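Local coordinates for protein N-terminal acetyltransferase B complex subunit NAT3 (Candida albicans, PDB 5K04) that is the acetyltransferase subunit of the NatB complex, binding coenzyme A and probably transferring the acetyl group of acetyl-CoA to protein N-termini, at residues P40-K45 with M58-E63. Residues are numbered along the deposited sequence; the frame is centred on the assembly and turned at random.
Sequences PQLFYK and MMAKTE
Three backbone hydrogen bonds tie Leu42 and Tyr44 to Met58 and Ala60. Tyr44 and Met58 form an antiparallel hydrogen-bonded pair. The bond from Met58 N to Tyr44 O is 2.9 Å long and nearly straight at 172°. The return bond, from Tyr44 N to Met58 O, is longer at 3.2 Å and more bent. Met58 O also receives a CA-H...O contact from Phe43 CA. Beyond it, Ala60 N donates to Leu42 O at 2.9 Å.

The pairing belongs to the beta hairpin of strands 43-48 and 53-65, adjacent in the mixed sheet of the GNAT fold. Strands 3-6 and 70-80 flank the hairpin.

Two CH-pi contacts lie on opposite faces of this sheet. On one, Phe43 and Met59 run side by side from a non-hydrogen-bonded pair. Met59 CG sits over the Phe43 ring, 3.5 Å from its centroid. The sulfur follows obliquely, a Met-aromatic contact with SD 4.4 Å from that centroid. Helix 29-38 covers this pair through Tyr32. On the other face, Met58 CB lies over the Tyr44 ring, toward the rim and 4.0 Å from the centroid. Met58 CG is roughly anti to its own backbone N (chi1 150°), and this carries it along the ring to Tyr44 CZ and OH. Tyr44 is buried, and its OH is hydrogen-bonded to Leu93 O. The Met58 side chain is about 9 Å from bound coenzyme A.

Leu42 CB packs on Ala60 CB beside the last bond, and Leu42 CD1 carries the apolar contact on to Thr62 CG2 at 3.9 Å. Leu100 and Val103 also pack on Leu42.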
loop_
_atom_site.group_PDB
_atom_site.type_symbol
_atom_site.label_atom_id
_atom_site.label_comp_id
_atom_site.label_asym_id
_atom_site.label_seq_id
_atom_site.Cartn_x
_atom_site.Cartn_y
_atom_site.Cartn_z
ATOM N N PRO B 40 -4.028 21.413 -0.204
ATOM C CA PRO B 40 -4.871 20.235 -0.491
ATOM C C PRO B 40 -5.639 20.312 -1.799
ATOM O O PRO B 40 -5.920 19.262 -2.396
ATOM C CB PRO B 40 -5.825 20.175 0.712
ATOM C CG PRO B 40 -5.700 21.503 1.412
ATOM C CD PRO B 40 -4.365 22.062 1.082
ATOM N N GLN B 41 -6.007 21.517 -2.257
ATOM C CA GLN B 41 -6.736 21.637 -3.519
ATOM C C GLN B 41 -5.850 21.454 -4.752
ATOM O O GLN B 41 -6.378 21.281 -5.858
ATOM C CB GLN B 41 -7.432 22.993 -3.601
ATOM C CG GLN B 41 -8.521 23.197 -2.565
ATOM C CD GLN B 41 -9.386 24.421 -2.855
ATOM O OE1 GLN B 41 -9.769 24.672 -4.002
ATOM N NE2 GLN B 41 -9.709 25.181 -1.801
ATOM N N LEU B 42 -4.526 21.507 -4.590
ATOM C CA LEU B 42 -3.578 21.460 -5.695
ATOM C C LEU B 42 -3.002 20.062 -5.866
ATOM O O LEU B 42 -1.976 19.877 -6.528
ATOM C CB LEU B 42 -2.465 22.493 -5.487
ATOM C CG LEU B 42 -2.906 23.943 -5.164
ATOM C CD1 LEU B 42 -1.769 24.944 -5.364
ATOM C CD2 LEU B 42 -4.114 24.375 -5.977
ATOM N N PHE B 43 -3.660 19.077 -5.277
ATOM C CA PHE B 43 -3.269 17.676 -5.366
ATOM C C PHE B 43 -4.561 16.943 -5.732
ATOM O O PHE B 43 -5.395 16.612 -4.877
ATOM C CB PHE B 43 -2.640 17.187 -4.056
ATOM C CG PHE B 43 -1.869 15.886 -4.179
ATOM C CD1 PHE B 43 -1.956 15.103 -5.324
ATOM C CD2 PHE B 43 -1.067 15.444 -3.125
ATOM C CE1 PHE B 43 -1.262 13.910 -5.427
ATOM C CE2 PHE B 43 -0.359 14.252 -3.218
ATOM C CZ PHE B 43 -0.457 13.484 -4.380
ATOM N N TYR B 44 -4.737 16.732 -7.027
ATOM C CA TYR B 44 -5.928 16.093 -7.551
ATOM C C TYR B 44 -5.521 15.073 -8.602
ATOM O O TYR B 44 -4.414 15.103 -9.153
ATOM C CB TYR B 44 -6.918 17.107 -8.149
ATOM C CG TYR B 44 -6.277 18.103 -9.080
ATOM C CD1 TYR B 44 -6.143 17.837 -10.441
ATOM C CD2 TYR B 44 -5.808 19.316 -8.606
ATOM C CE1 TYR B 44 -5.556 18.779 -11.310
ATOM C CE2 TYR B 44 -5.210 20.257 -9.459
ATOM C CZ TYR B 44 -5.086 19.981 -10.801
ATOM O OH TYR B 44 -4.482 20.902 -11.623
ATOM N N LYS B 45 -6.455 14.177 -8.875
ATOM C CA LYS B 45 -6.220 13.038 -9.729
ATOM C C LYS B 45 -7.261 13.011 -10.838
ATOM O O LYS B 45 -8.388 13.504 -10.690
ATOM C CB LYS B 45 -6.275 11.727 -8.934
ATOM C CG LYS B 45 -7.627 11.467 -8.247
ATOM C CD LYS B 45 -7.702 10.046 -7.691
ATOM C CE LYS B 45 -9.029 9.761 -7.004
ATOM N NZ LYS B 45 -8.981 8.389 -6.394
ATOM N N MET B 58 -1.900 15.469 -10.456
ATOM C CA MET B 58 -1.167 16.721 -10.368
ATOM C C MET B 58 -0.870 17.022 -8.903
ATOM O O MET B 58 -1.763 16.936 -8.054
ATOM C CB MET B 58 -1.967 17.877 -10.977
ATOM C CG MET B 58 -1.659 19.212 -10.326
ATOM S SD MET B 58 -0.005 19.717 -10.671
ATOM C CE MET B 58 -0.241 19.812 -12.380
ATOM N N MET B 59 0.400 17.317 -8.610
ATOM C CA MET B 59 0.829 17.854 -7.327
ATOM C C MET B 59 1.417 19.218 -7.619
ATOM O O MET B 59 2.398 19.326 -8.361
ATOM C CB MET B 59 1.872 16.967 -6.633
ATOM C CG MET B 59 1.479 15.505 -6.490
ATOM S SD MET B 59 2.855 14.483 -6.042
ATOM C CE MET B 59 3.182 15.315 -4.571
ATOM N N ALA B 60 0.802 20.255 -7.068
ATOM C CA ALA B 60 1.303 21.606 -7.202
ATOM C C ALA B 60 1.260 22.284 -5.835
ATOM O O ALA B 60 0.672 21.773 -4.877
ATOM C CB ALA B 60 0.501 22.400 -8.249
ATOM N N LYS B 61 1.881 23.456 -5.756
ATOM C CA LYS B 61 1.920 24.217 -4.515
ATOM C C LYS B 61 1.952 25.701 -4.847
ATOM O O LYS B 61 2.128 26.094 -6.005
ATOM C CB LYS B 61 3.135 23.833 -3.659
ATOM C CG LYS B 61 4.481 23.946 -4.395
ATOM C CD LYS B 61 5.665 23.997 -3.425
ATOM C CE LYS B 61 6.963 23.746 -4.169
ATOM N NZ LYS B 61 8.133 23.781 -3.262
ATOM N N THR B 62 1.775 26.527 -3.812
ATOM C CA THR B 62 2.015 27.962 -3.915
ATOM C C THR B 62 3.165 28.351 -2.997
ATOM O O THR B 62 3.424 27.695 -1.989
ATOM C CB THR B 62 0.765 28.817 -3.570
ATOM O OG1 THR B 62 0.407 28.625 -2.203
ATOM C CG2 THR B 62 -0.431 28.509 -4.523
ATOM N N GLU B 63 3.840 29.440 -3.358
ATOM C CA GLU B 63 5.131 29.802 -2.792
ATOM C C GLU B 63 5.259 31.306 -2.889
ATOM O O GLU B 63 4.896 31.894 -3.910
ATOM C CB GLU B 63 6.278 29.116 -3.545
ATOM C CG GLU B 63 7.513 28.806 -2.712
ATOM C CD GLU B 63 8.109 27.434 -3.045
ATOM O OE1 GLU B 63 8.532 27.220 -4.206
ATOM O OE2 GLU B 63 8.128 26.564 -2.144
#